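Local coordinates for tyrosine-protein phosphatase YwqE (Bacillus subtilis, PDB 3QY7) that dephosphorylates phosphotyrosine in proteins as a manganese-dependent phosphatase with a TIM-barrel fold, its metal centre occupied here by iron and magnesium, at residues I4-L9 with S193-V198; P10-G15 with A39-N44; R27-Q32 with R201-Q206; G33-I38 with D70-V75. One frame throughout, in Å; residues are numbered along the deposited sequence.

Contact 1 (I4-L9 with S193-V198). With FE (Fe (III) ion), chain C; MG (magnesium ion), chain D.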
loop_
_atom_site.group_PDB
_atom_site.type_symbol
_atom_site.label_atom_id
_atom_site.label_comp_id
_atom_site.label_asym_id
_atom_site.label_seq_id
_atom_site.Cartn_x
_atom_site.Cartn_y
_atom_site.Cartn_z
ATOM N N ILE A 4 0.557 5.567 -1.025
ATOM C CA ILE A 4 1.436 4.573 -1.661
ATOM C C ILE A 4 0.737 3.332 -2.223
ATOM O O ILE A 4 1.404 2.435 -2.745
ATOM C CB ILE A 4 2.610 4.126 -0.737
ATOM C CG1 ILE A 4 2.123 3.305 0.469
ATOM C CG2 ILE A 4 3.414 5.335 -0.302
ATOM C CD1 ILE A 4 3.204 2.339 0.990
ATOM N N HIS A 5 -0.587 3.259 -2.069
ATOM C CA HIS A 5 -1.371 2.092 -2.510
ATOM C C HIS A 5 -2.750 2.598 -2.923
ATOM O O HIS A 5 -3.496 3.102 -2.092
ATOM C CB HIS A 5 -1.445 1.078 -1.349
ATOM C CG HIS A 5 -2.189 -0.192 -1.653
ATOM N ND1 HIS A 5 -2.058 -1.306 -0.854
ATOM C CD2 HIS A 5 -3.024 -0.547 -2.660
ATOM C CE1 HIS A 5 -2.813 -2.285 -1.334
ATOM N NE2 HIS A 5 -3.400 -1.855 -2.433
ATOM N N CYS A 6 -3.074 2.492 -4.210
ATOM C CA CYS A 6 -4.300 3.108 -4.726
ATOM C C CYS A 6 -4.639 2.544 -6.097
ATOM O O CYS A 6 -3.765 2.376 -6.951
ATOM C CB CYS A 6 -4.105 4.619 -4.819
ATOM S SG CYS A 6 -5.644 5.522 -5.052
ATOM N N HIS A 7 -5.915 2.242 -6.305
ATOM C CA HIS A 7 -6.358 1.647 -7.549
ATOM C C HIS A 7 -7.114 2.679 -8.358
ATOM O O HIS A 7 -8.290 2.511 -8.717
ATOM C CB HIS A 7 -7.152 0.374 -7.234
ATOM C CG HIS A 7 -6.346 -0.632 -6.483
ATOM N ND1 HIS A 7 -5.677 -1.660 -7.113
ATOM C CD2 HIS A 7 -6.031 -0.723 -5.170
ATOM C CE1 HIS A 7 -5.031 -2.372 -6.203
ATOM N NE2 HIS A 7 -5.213 -1.817 -5.020
ATOM N N ILE A 8 -6.403 3.774 -8.650
ATOM C CA ILE A 8 -6.951 4.919 -9.370
ATOM C C ILE A 8 -6.857 4.783 -10.902
ATOM O O ILE A 8 -7.622 5.428 -11.616
ATOM C CB ILE A 8 -6.316 6.258 -8.887
ATOM C CG1 ILE A 8 -7.151 7.462 -9.345
ATOM C CG2 ILE A 8 -4.863 6.372 -9.360
ATOM C CD1 ILE A 8 -6.741 8.757 -8.648
ATOM N N LEU A 9 -5.940 3.955 -11.404
ATOM C CA LEU A 9 -5.833 3.765 -12.853
ATOM C C LEU A 9 -7.067 3.031 -13.385
ATOM O O LEU A 9 -7.507 2.043 -12.791
ATOM C CB LEU A 9 -4.548 3.028 -13.237
ATOM C CG LEU A 9 -3.257 3.782 -12.920
ATOM C CD1 LEU A 9 -2.027 2.970 -13.298
ATOM C CD2 LEU A 9 -3.207 5.193 -13.561
ATOM N N SER A 193 -4.504 4.422 1.293
ATOM C CA SER A 193 -5.934 4.294 1.001
ATOM C C SER A 193 -6.383 2.937 0.514
ATOM O O SER A 193 -7.456 2.468 0.911
ATOM C CB SER A 193 -6.382 5.337 -0.036
ATOM O OG SER A 193 -5.877 5.021 -1.335
ATOM N N ASP A 194 -5.621 2.349 -0.420
ATOM C CA ASP A 194 -6.095 1.203 -1.155
ATOM C C ASP A 194 -7.467 1.558 -1.775
ATOM O O ASP A 194 -8.364 0.714 -1.867
ATOM C CB ASP A 194 -6.203 0.001 -0.206
ATOM C CG ASP A 194 -6.220 -1.313 -0.926
ATOM O OD1 ASP A 194 -6.184 -1.355 -2.183
ATOM O OD2 ASP A 194 -6.258 -2.335 -0.206
ATOM N N ALA A 195 -7.639 2.813 -2.177
ATOM C CA ALA A 195 -8.906 3.250 -2.765
ATOM C C ALA A 195 -9.251 2.531 -4.062
ATOM O O ALA A 195 -8.387 2.321 -4.923
ATOM C CB ALA A 195 -8.900 4.778 -2.997
ATOM N N HIS A 196 -10.525 2.170 -4.223
ATOM C CA HIS A 196 -10.999 1.572 -5.483
ATOM C C HIS A 196 -12.087 2.397 -6.163
ATOM O O HIS A 196 -12.298 2.261 -7.351
ATOM C CB HIS A 196 -11.559 0.157 -5.271
ATOM C CG HIS A 196 -10.517 -0.905 -5.102
ATOM N ND1 HIS A 196 -9.574 -0.872 -4.100
ATOM C CD2 HIS A 196 -10.321 -2.069 -5.761
ATOM C CE1 HIS A 196 -8.816 -1.949 -4.168
ATOM N NE2 HIS A 196 -9.244 -2.690 -5.169
ATOM N N ASN A 197 -12.780 3.238 -5.402
ATOM C CA ASN A 197 -13.930 3.975 -5.933
ATOM C C ASN A 197 -14.203 5.134 -4.996
ATOM O O ASN A 197 -13.481 5.303 -4.017
ATOM C CB ASN A 197 -15.143 3.045 -6.088
ATOM C CG ASN A 197 -15.504 2.344 -4.796
ATOM O OD1 ASN A 197 -15.720 2.986 -3.765
ATOM N ND2 ASN A 197 -15.551 1.012 -4.841
ATOM N N VAL A 198 -15.199 5.946 -5.292
ATOM C CA VAL A 198 -15.482 7.061 -4.447
ATOM C C VAL A 198 -16.441 6.745 -3.328
ATOM O O VAL A 198 -16.499 7.473 -2.408
ATOM C CB VAL A 198 -15.988 8.315 -5.210
ATOM C CG1 VAL A 198 -14.878 8.837 -6.053
ATOM C CG2 VAL A 198 -17.070 7.998 -6.059
HETATM FE FE FE C . -5.039 -2.957 -3.229
HETATM MG MG MG D . -8.330 -4.502 -5.543
HETATM O O HOH W 1 -5.217 -4.114 -1.764
#

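Contact 2 (P10-G15 with A39-N44). With MG (magnesium ion), chain D.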
loop_
_atom_site.group_PDB
_atom_site.type_symbol
_atom_site.label_atom_id
_atom_site.label_comp_id
_atom_site.label_asym_id
_atom_site.label_seq_id
_atom_site.Cartn_x
_atom_site.Cartn_y
_atom_site.Cartn_z
ATOM N N PRO A 10 -7.624 3.529 -14.490
ATOM C CA PRO A 10 -8.868 2.980 -15.024
ATOM C C PRO A 10 -8.663 1.723 -15.857
ATOM O O PRO A 10 -7.632 1.584 -16.535
ATOM C CB PRO A 10 -9.365 4.104 -15.928
ATOM C CG PRO A 10 -8.088 4.704 -16.472
ATOM C CD PRO A 10 -7.140 4.673 -15.291
ATOM N N ALA A 11 -9.656 0.833 -15.798
ATOM C CA ALA A 11 -9.716 -0.375 -16.621
ATOM C C ALA A 11 -8.462 -1.234 -16.492
ATOM O O ALA A 11 -7.932 -1.732 -17.490
ATOM C CB ALA A 11 -9.976 -0.003 -18.091
ATOM N N MET A 12 -7.975 -1.408 -15.270
ATOM C CA MET A 12 -6.854 -2.264 -15.013
ATOM C C MET A 12 -7.157 -3.380 -14.079
ATOM O O MET A 12 -6.622 -4.432 -14.138
ATOM C CB MET A 12 -5.703 -1.472 -14.405
ATOM C CG MET A 12 -5.159 -0.473 -15.281
ATOM S SD MET A 12 -3.384 -0.443 -15.275
ATOM C CE MET A 12 -3.106 0.315 -16.758
ATOM N N ASP A 13 -8.063 -3.072 -13.196
ATOM C CA ASP A 13 -8.337 -3.858 -12.054
ATOM C C ASP A 13 -9.733 -3.612 -11.471
ATOM O O ASP A 13 -10.627 -3.216 -12.127
ATOM C CB ASP A 13 -7.186 -4.001 -11.046
ATOM C CG ASP A 13 -6.890 -2.713 -10.288
ATOM O OD1 ASP A 13 -7.648 -1.818 -10.443
ATOM O OD2 ASP A 13 -5.922 -2.723 -9.594
ATOM N N ASP A 14 -9.866 -3.933 -10.212
ATOM C CA ASP A 14 -11.120 -3.701 -9.549
ATOM C C ASP A 14 -11.326 -2.271 -9.038
ATOM O O ASP A 14 -12.293 -1.971 -8.454
ATOM C CB ASP A 14 -11.295 -4.708 -8.433
ATOM C CG ASP A 14 -10.115 -4.788 -7.579
ATOM O OD1 ASP A 14 -10.255 -5.376 -6.538
ATOM O OD2 ASP A 14 -9.015 -4.292 -7.937
ATOM N N GLY A 15 -10.390 -1.394 -9.322
ATOM C CA GLY A 15 -10.544 -0.022 -8.929
ATOM C C GLY A 15 -11.208 0.770 -10.066
ATOM O O GLY A 15 -12.240 0.302 -10.530
ATOM N N ALA A 39 0.148 4.887 -8.085
ATOM C CA ALA A 39 -0.876 3.944 -8.567
ATOM C C ALA A 39 -0.322 2.552 -8.442
ATOM O O ALA A 39 0.833 2.300 -8.812
ATOM C CB ALA A 39 -1.259 4.230 -9.981
ATOM N N THR A 40 -1.124 1.641 -7.869
ATOM C CA THR A 40 -0.676 0.265 -7.649
ATOM C C THR A 40 -1.708 -0.728 -8.183
ATOM O O THR A 40 -2.290 -1.495 -7.389
ATOM C CB THR A 40 -0.424 -0.026 -6.172
ATOM O OG1 THR A 40 -1.606 0.265 -5.418
ATOM C CG2 THR A 40 0.710 0.838 -5.649
ATOM N N PRO A 41 -1.944 -0.709 -9.510
ATOM C CA PRO A 41 -2.866 -1.699 -10.083
ATOM C C PRO A 41 -2.350 -3.108 -9.803
ATOM O O PRO A 41 -1.131 -3.315 -9.708
ATOM C CB PRO A 41 -2.810 -1.417 -11.582
ATOM C CG PRO A 41 -1.488 -0.750 -11.812
ATOM C CD PRO A 41 -1.257 0.070 -10.562
ATOM N N HIS A 42 -3.262 -4.074 -9.671
ATOM C CA HIS A 42 -2.830 -5.441 -9.511
ATOM C C HIS A 42 -2.016 -5.824 -10.743
ATOM O O HIS A 42 -2.325 -5.429 -11.782
ATOM C CB HIS A 42 -4.018 -6.433 -9.297
ATOM C CG HIS A 42 -4.777 -6.214 -8.025
ATOM N ND1 HIS A 42 -4.430 -6.796 -6.833
ATOM C CD2 HIS A 42 -5.868 -5.478 -7.775
ATOM C CE1 HIS A 42 -5.251 -6.391 -5.897
ATOM N NE2 HIS A 42 -6.136 -5.582 -6.437
ATOM N N HIS A 43 -0.954 -6.596 -10.580
ATOM C CA HIS A 43 -0.128 -6.944 -11.740
ATOM C C HIS A 43 -0.846 -7.917 -12.685
ATOM O O HIS A 43 -0.588 -7.917 -13.887
ATOM C CB HIS A 43 1.253 -7.448 -11.323
ATOM C CG HIS A 43 1.253 -8.849 -10.805
ATOM N ND1 HIS A 43 1.923 -9.874 -11.435
ATOM C CD2 HIS A 43 0.664 -9.394 -9.715
ATOM C CE1 HIS A 43 1.746 -10.994 -10.758
ATOM N NE2 HIS A 43 0.982 -10.732 -9.709
ATOM N N ASN A 44 -1.787 -8.656 -12.135
ATOM C CA ASN A 44 -2.703 -9.521 -12.858
ATOM C C ASN A 44 -4.128 -9.120 -12.584
ATOM O O ASN A 44 -4.466 -8.836 -11.510
ATOM C CB ASN A 44 -2.647 -10.928 -12.293
ATOM C CG ASN A 44 -1.460 -11.649 -12.687
ATOM O OD1 ASN A 44 -1.030 -11.548 -13.793
ATOM N ND2 ASN A 44 -0.920 -12.404 -11.792
HETATM MG MG MG D . -8.330 -4.502 -5.543
#

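Contact 3 (R27-Q32 with R201-Q206). With PO4 (phosphate ion), chain E.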
loop_
_atom_site.group_PDB
_atom_site.type_symbol
_atom_site.label_atom_id
_atom_site.label_comp_id
_atom_site.label_asym_id
_atom_site.label_seq_id
_atom_site.Cartn_x
_atom_site.Cartn_y
_atom_site.Cartn_z
ATOM N N ARG A 27 -10.164 13.889 -7.219
ATOM C CA ARG A 27 -10.734 15.038 -6.516
ATOM C C ARG A 27 -10.870 14.722 -5.024
ATOM O O ARG A 27 -10.556 15.562 -4.172
ATOM C CB ARG A 27 -12.085 15.467 -7.106
ATOM C CG ARG A 27 -12.000 16.041 -8.502
ATOM C CD ARG A 27 -13.275 16.772 -8.912
ATOM N NE ARG A 27 -13.148 17.288 -10.276
ATOM C CZ ARG A 27 -13.818 16.820 -11.328
ATOM N NH1 ARG A 27 -14.694 15.829 -11.187
ATOM N NH2 ARG A 27 -13.619 17.355 -12.530
ATOM N N ALA A 28 -11.298 13.500 -4.717
ATOM C CA ALA A 28 -11.444 13.078 -3.318
ATOM C C ALA A 28 -10.096 13.039 -2.618
ATOM O O ALA A 28 -9.970 13.474 -1.469
ATOM C CB ALA A 28 -12.108 11.743 -3.235
ATOM N N ALA A 29 -9.085 12.510 -3.314
ATOM C CA ALA A 29 -7.723 12.469 -2.798
ATOM C C ALA A 29 -7.237 13.861 -2.428
ATOM O O ALA A 29 -6.698 14.069 -1.348
ATOM C CB ALA A 29 -6.769 11.807 -3.815
ATOM N N VAL A 30 -7.486 14.827 -3.311
ATOM C CA VAL A 30 -7.035 16.182 -3.086
ATOM C C VAL A 30 -7.743 16.772 -1.857
ATOM O O VAL A 30 -7.101 17.426 -1.031
ATOM C CB VAL A 30 -7.271 17.054 -4.333
ATOM C CG1 VAL A 30 -7.186 18.530 -3.996
ATOM C CG2 VAL A 30 -6.252 16.708 -5.433
ATOM N N ARG A 31 -9.041 16.514 -1.728
ATOM C CA ARG A 31 -9.802 17.004 -0.554
ATOM C C ARG A 31 -9.241 16.441 0.766
ATOM O O ARG A 31 -9.313 17.093 1.811
ATOM C CB ARG A 31 -11.298 16.743 -0.693
ATOM C CG ARG A 31 -11.961 17.517 -1.844
ATOM C CD ARG A 31 -13.473 17.455 -1.765
ATOM N NE ARG A 31 -13.958 16.117 -1.425
ATOM C CZ ARG A 31 -14.316 15.181 -2.302
ATOM N NH1 ARG A 31 -14.264 15.411 -3.617
ATOM N NH2 ARG A 31 -14.746 14.003 -1.850
ATOM N N GLN A 32 -8.626 15.264 0.685
ATOM C CA GLN A 32 -8.011 14.599 1.838
ATOM C C GLN A 32 -6.569 15.044 2.120
ATOM O O GLN A 32 -5.944 14.564 3.078
ATOM C CB GLN A 32 -8.061 13.066 1.634
ATOM C CG GLN A 32 -9.437 12.442 1.751
ATOM C CD GLN A 32 -9.856 12.178 3.192
ATOM O OE1 GLN A 32 -9.168 12.574 4.133
ATOM N NE2 GLN A 32 -10.962 11.465 3.364
ATOM N N ARG A 201 -15.081 1.893 -1.105
ATOM C CA ARG A 201 -13.688 1.680 -0.850
ATOM C C ARG A 201 -12.941 2.944 -1.198
ATOM O O ARG A 201 -12.296 3.004 -2.142
ATOM C CB ARG A 201 -13.182 0.487 -1.658
ATOM C CG ARG A 201 -13.558 -0.813 -1.053
ATOM C CD ARG A 201 -12.941 -1.954 -1.815
ATOM N NE ARG A 201 -11.576 -2.175 -1.386
ATOM C CZ ARG A 201 -10.859 -3.212 -1.775
ATOM N NH1 ARG A 201 -9.636 -3.366 -1.351
ATOM N NH2 ARG A 201 -11.396 -4.101 -2.559
ATOM N N ASN A 202 -13.145 3.956 -0.413
ATOM C CA ASN A 202 -12.574 5.234 -0.719
ATOM C C ASN A 202 -11.410 5.634 0.202
ATOM O O ASN A 202 -10.786 4.780 0.688
ATOM C CB ASN A 202 -13.637 6.275 -0.812
ATOM C CG ASN A 202 -14.406 6.374 0.412
ATOM O OD1 ASN A 202 -14.000 5.876 1.420
ATOM N ND2 ASN A 202 -15.499 7.053 0.359
ATOM N N PHE A 203 -11.063 6.891 0.330
ATOM C CA PHE A 203 -9.826 7.204 1.005
ATOM C C PHE A 203 -9.798 7.202 2.568
ATOM O O PHE A 203 -9.078 6.428 3.138
ATOM C CB PHE A 203 -9.303 8.541 0.471
ATOM C CG PHE A 203 -8.837 8.481 -0.946
ATOM C CD1 PHE A 203 -9.737 8.532 -1.969
ATOM C CD2 PHE A 203 -7.516 8.340 -1.273
ATOM C CE1 PHE A 203 -9.347 8.436 -3.236
ATOM C CE2 PHE A 203 -7.152 8.263 -2.528
ATOM C CZ PHE A 203 -8.069 8.292 -3.527
ATOM N N HIS A 204 -10.635 8.021 3.202
ATOM C CA HIS A 204 -10.711 8.053 4.669
ATOM C C HIS A 204 -9.373 8.377 5.344
ATOM O O HIS A 204 -9.080 7.969 6.473
ATOM C CB HIS A 204 -11.428 6.799 5.196
ATOM C CG HIS A 204 -12.915 6.931 5.108
ATOM N ND1 HIS A 204 -13.671 7.482 6.121
ATOM C CD2 HIS A 204 -13.769 6.710 4.084
ATOM C CE1 HIS A 204 -14.936 7.537 5.746
ATOM N NE2 HIS A 204 -15.023 7.061 4.518
ATOM N N THR A 205 -8.581 9.157 4.619
ATOM C CA THR A 205 -7.225 9.507 5.001
ATOM C C THR A 205 -7.159 10.297 6.312
ATOM O O THR A 205 -6.444 9.913 7.243
ATOM C CB THR A 205 -6.567 10.330 3.871
ATOM O OG1 THR A 205 -6.855 9.710 2.604
ATOM C CG2 THR A 205 -5.075 10.406 4.067
ATOM N N GLN A 206 -7.901 11.398 6.375
ATOM C CA GLN A 206 -7.897 12.254 7.561
ATOM C C GLN A 206 -8.513 11.552 8.759
ATOM O O GLN A 206 -8.023 11.706 9.898
ATOM C CB GLN A 206 -8.606 13.577 7.262
ATOM C CG GLN A 206 -7.834 14.457 6.274
ATOM C CD GLN A 206 -6.461 14.897 6.761
ATOM O OE1 GLN A 206 -6.223 15.069 7.960
ATOM N NE2 GLN A 206 -5.547 15.084 5.823
HETATM P P PO4 E . -7.339 -5.294 -3.810
HETATM O O1 PO4 E . -6.773 -3.883 -3.933
HETATM O O2 PO4 E . -8.417 -5.323 -2.789
HETATM O O3 PO4 E . -7.935 -5.700 -5.120
HETATM O O4 PO4 E . -6.259 -6.285 -3.430
HETATM O O HOH W 2 -12.809 9.553 2.425
#

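Contact 4 (G33-I38 with D70-V75)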
loop_
_atom_site.group_PDB
_atom_site.type_symbol
_atom_site.label_atom_id
_atom_site.label_comp_id
_atom_site.label_asym_id
_atom_site.label_seq_id
_atom_site.Cartn_x
_atom_site.Cartn_y
_atom_site.Cartn_z
ATOM N N GLY A 33 -6.029 15.949 1.304
ATOM C CA GLY A 33 -4.668 16.432 1.493
ATOM C C GLY A 33 -3.601 15.627 0.782
ATOM O O GLY A 33 -2.419 15.836 1.006
ATOM N N ILE A 34 -4.017 14.716 -0.094
ATOM C CA ILE A 34 -3.068 13.943 -0.892
ATOM C C ILE A 34 -2.690 14.720 -2.155
ATOM O O ILE A 34 -3.581 15.212 -2.855
ATOM C CB ILE A 34 -3.671 12.555 -1.234
ATOM C CG1 ILE A 34 -3.982 11.784 0.068
ATOM C CG2 ILE A 34 -2.763 11.779 -2.197
ATOM C CD1 ILE A 34 -4.917 10.566 -0.096
ATOM N N ARG A 35 -1.385 14.851 -2.424
ATOM C CA ARG A 35 -0.899 15.543 -3.632
ATOM C C ARG A 35 -0.270 14.564 -4.610
ATOM O O ARG A 35 -0.109 14.870 -5.793
ATOM C CB ARG A 35 0.168 16.612 -3.309
ATOM C CG ARG A 35 0.066 17.321 -1.965
ATOM C CD ARG A 35 -1.266 18.000 -1.726
ATOM N NE ARG A 35 -1.471 19.190 -2.551
ATOM C CZ ARG A 35 -2.357 19.283 -3.542
ATOM N NH1 ARG A 35 -3.135 18.252 -3.861
ATOM N NH2 ARG A 35 -2.465 20.425 -4.212
ATOM N N THR A 36 0.108 13.394 -4.101
ATOM C CA THR A 36 0.859 12.444 -4.900
ATOM C C THR A 36 0.316 11.055 -4.608
ATOM O O THR A 36 0.189 10.695 -3.439
ATOM C CB THR A 36 2.355 12.485 -4.559
ATOM O OG1 THR A 36 2.826 13.849 -4.611
ATOM C CG2 THR A 36 3.160 11.614 -5.531
ATOM N N ILE A 37 0.005 10.294 -5.659
ATOM C CA ILE A 37 -0.463 8.920 -5.514
ATOM C C ILE A 37 0.466 8.010 -6.273
ATOM O O ILE A 37 0.769 8.263 -7.435
ATOM C CB ILE A 37 -1.909 8.734 -6.053
ATOM C CG1 ILE A 37 -2.891 9.459 -5.124
ATOM C CG2 ILE A 37 -2.231 7.220 -6.174
ATOM C CD1 ILE A 37 -4.346 9.435 -5.563
ATOM N N ILE A 38 0.929 6.944 -5.623
ATOM C CA ILE A 38 1.572 5.891 -6.386
ATOM C C ILE A 38 0.464 4.917 -6.799
ATOM O O ILE A 38 -0.125 4.238 -5.945
ATOM C CB ILE A 38 2.664 5.153 -5.598
ATOM C CG1 ILE A 38 3.682 6.152 -5.046
ATOM C CG2 ILE A 38 3.336 4.116 -6.492
ATOM C CD1 ILE A 38 4.773 5.492 -4.129
ATOM N N ASP A 70 -7.633 20.511 -14.261
ATOM C CA ASP A 70 -7.116 21.423 -13.240
ATOM C C ASP A 70 -7.108 20.835 -11.823
ATOM O O ASP A 70 -7.404 21.526 -10.842
ATOM C CB ASP A 70 -7.887 22.750 -13.247
ATOM C CG ASP A 70 -7.070 23.890 -12.676
ATOM O OD1 ASP A 70 -5.846 23.912 -12.914
ATOM O OD2 ASP A 70 -7.632 24.745 -11.956
ATOM N N ILE A 71 -6.751 19.561 -11.735
ATOM C CA ILE A 71 -6.694 18.849 -10.448
ATOM C C ILE A 71 -5.231 18.689 -10.008
ATOM O O ILE A 71 -4.431 18.095 -10.734
ATOM C CB ILE A 71 -7.394 17.478 -10.533
ATOM C CG1 ILE A 71 -8.867 17.664 -10.935
ATOM C CG2 ILE A 71 -7.236 16.717 -9.183
ATOM C CD1 ILE A 71 -9.573 16.395 -11.374
ATOM N N PRO A 72 -4.867 19.229 -8.819
ATOM C CA PRO A 72 -3.459 19.210 -8.391
ATOM C C PRO A 72 -3.084 17.867 -7.758
ATOM O O PRO A 72 -2.894 17.768 -6.554
ATOM C CB PRO A 72 -3.396 20.352 -7.375
ATOM C CG PRO A 72 -4.791 20.434 -6.824
ATOM C CD PRO A 72 -5.730 19.959 -7.872
ATOM N N LEU A 73 -2.996 16.844 -8.585
ATOM C CA LEU A 73 -2.573 15.536 -8.146
ATOM C C LEU A 73 -1.625 14.893 -9.140
ATOM O O LEU A 73 -1.896 14.919 -10.280
ATOM C CB LEU A 73 -3.763 14.635 -7.950
ATOM C CG LEU A 73 -3.358 13.311 -7.306
ATOM C CD1 LEU A 73 -3.696 13.224 -5.954
ATOM C CD2 LEU A 73 -3.699 12.105 -8.063
ATOM N N HIS A 74 -0.547 14.293 -8.661
ATOM C CA HIS A 74 0.431 13.625 -9.534
ATOM C C HIS A 74 0.423 12.132 -9.252
ATOM O O HIS A 74 0.554 11.713 -8.097
ATOM C CB HIS A 74 1.814 14.243 -9.278
ATOM C CG HIS A 74 2.935 13.710 -10.129
ATOM N ND1 HIS A 74 2.785 13.304 -11.439
ATOM C CD2 HIS A 74 4.259 13.616 -9.863
ATOM C CE1 HIS A 74 3.958 12.938 -11.923
ATOM N NE2 HIS A 74 4.870 13.126 -10.990
ATOM N N VAL A 75 0.223 11.348 -10.312
ATOM C CA VAL A 75 0.188 9.891 -10.241
ATOM C C VAL A 75 1.527 9.322 -10.735
ATOM O O VAL A 75 1.997 9.646 -11.838
ATOM C CB VAL A 75 -0.985 9.319 -11.075
ATOM C CG1 VAL A 75 -1.059 7.811 -10.902
ATOM C CG2 VAL A 75 -2.295 9.955 -10.618
HETATM O O HOH W 3 0.403 17.517 -6.955
#

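Contact 1 (I4-L9 with S193-V198)
His5, His7 and Asp194 meet at one iron, the first two supplied by the His-X-His motif that opens the metal centre of PHP-type barrels. Metal bonds come first: His5 NE2 and His7 NE2 each lie 2.1 Å from the iron and Asp194 OD1 2.2 Å, while Glu80 binds the same ion. A coordinated water donates to Asp194 OD2, the other carboxylate oxygen. With CG opposite the main-chain N (chi1 -179°), the His5 ring lies alongside Asp194; the aspartate CB and CG lie over one face of it. The far nitrogens of the rings are fixed by Gln161 for His5 and Asp13 for His7.

Stacking links this iron to the magnesium. The His7 ring lies offset over that of His196, with planes 30° apart and centroids separated by 4.2 Å, and His196 NE2 holds the magnesium.

Two backbone hydrogen bonds tie the loops together, from Asp194 N to His5 O (2.8 Å) and from His7 N to Ala195 O (2.8 Å). Next to them Ser193 forms an ST turn and also bonds Asp3, and Cys6 SG packs against Ala195 CB at 3.9 Å.

Contact 2 (P10-G15 with A39-N44)
Unusually, the Asp13 carboxylate is gripped from three directions, and His42 across the contact supplies one of the bonds. Asp13 CG sits between the backbone N and the carbonyl carbon (chi1 70°), which turns the carboxylate toward His42 N. That amide donates to Asp13 OD2 over 3.0 Å in a fairly straight bond (159° at the hydrogen), arriving on the anti side of the carboxylate and somewhat out of its plane. The same oxygen accepts from the His7 ring, while Asp13 OD1 takes Gly15 N at 3.0 Å from above the plane, closing an Asx turn. These bonds should hold the carboxylate against rotation and make Asp13 a second-shell residue of the PHP-type metal centre, since His7 binds iron.

Both loops follow short strands of the barrel and contribute to the magnesium site: Asp14 from one and His42 from the other join His196 there. Asp13 and His42 cross at roughly a right angle, the carboxylate and ring planes being 64° apart.

Away from the metal the contact becomes apolar. Met12 lies alongside Pro41, and the two side chains touch Ala58 and Val55 of helix 52-68 respectively. Met12 SD approaches Pro41 CB to 3.9 Å and Pro41 CG to 4.0 Å.

Contact 3 (R27-Q32 with R201-Q206)
Gln32, just past the end of helix 19-31, reaches across to the start of helix 205-216. Its CB meets Thr205 OG1 at 3.7 Å; Gln32 CG lies 4.1 Å from Phe203 CB and also faces the Thr205 hydroxyl. Here the chain bends (chi2 -82°), which lays the terminal amide beside the first helical turn instead of letting it extend past. CD then packs near Thr205 N. At the tip, OE1 accepts from Gln206 N at 2.8 Å, the donor standing above the carbonyl plane, and so satisfies an amide of the first helical turn. NE2 donates to Glu207 and, weakly, to a water that also accepts from His204 N.

Gln206 returns the grip. Running past Gln32 in the opposite direction, with the two side-chain amide planes nearly parallel, 17° apart, its NE2 donates to Gln32 O over 2.8 Å in an almost linear bond.

Beside this polar pair, Ala29 CB rests over one face of the Phe203 ring, 3.8 Å from CZ. Farther along, Arg201 NH1 donates to O2 of a bound phosphate, probably from the crystallisation liquor, at 2.7 Å. The packing of the helix after the first barrel strand against the helix after the last is typical of closure in a TIM-type barrel.

Contact 4 (G33-I38 with D70-V75)
Leu73 meets Ile37 because its CG stands opposite the backbone N (chi1 -172°), turning both methyls toward Ile37 and Ile34 of the neighbouring segment; Leu73 CD2 touches Ile37 CD1 at 3.7 Å, and CD1 reaches back to Ile34 CG2 at 4.1 Å. Arg35 needs two bends, at chi2 (-56°) and chi3 (-71°), to curl its guanidinium back so that its edge meets the Pro72 ring, with Pro72 CG in the guanidinium plane and NH2 3.3 Å from Pro72 CB. Arg35 NH1 donates to Ile34 O over 3.2 Å, from above that carbonyl's plane.

The backbones run parallel as neighbouring strands of the barrel, 36-38 and 74-76, joined through helix 52-68 in a beta-alpha-beta crossover. His74 N donates to Arg35 O at 3.0 Å, and Ile37 N to His74 O at 2.9 Å. CA-H...O contacts fill the spaces between, among them Val75 CA to Ile37 O at 3.3 Å. Ile37 and Val75 share the face covered by helices 19-31 and 52-68, where Ala29 and Leu62 lie; Thr36 and His74 point to the other face. Before the strands begin, Pro72 centres an inverse gamma turn, and a water donates to Arg35 O and more weakly to Pro72 O.

Overall arrangement
Contact 1 is wholly buried, whereas contacts 2, 3 and 4 each combine buried with more exposed residues. Contacts 1 and 2 lie in loops following barrel strands and share the magnesium; their chemistry is that of metal ligands and the bonds that orient them, with Cys6 O and Thr40 N also joining the two. Contacts 3 and 4 belong to the scaffold, one held by helix ends and amide bonds, the other by strand pairing. Their first segments are continuous, as helix 19-31 leads into strand 36-38, and Phe203 packs on Ile34. Ile37 ties contact 4 to Cys6 and Ile8 of contact 1, and Arg201 carries contact 3 to the phosphate at the metals.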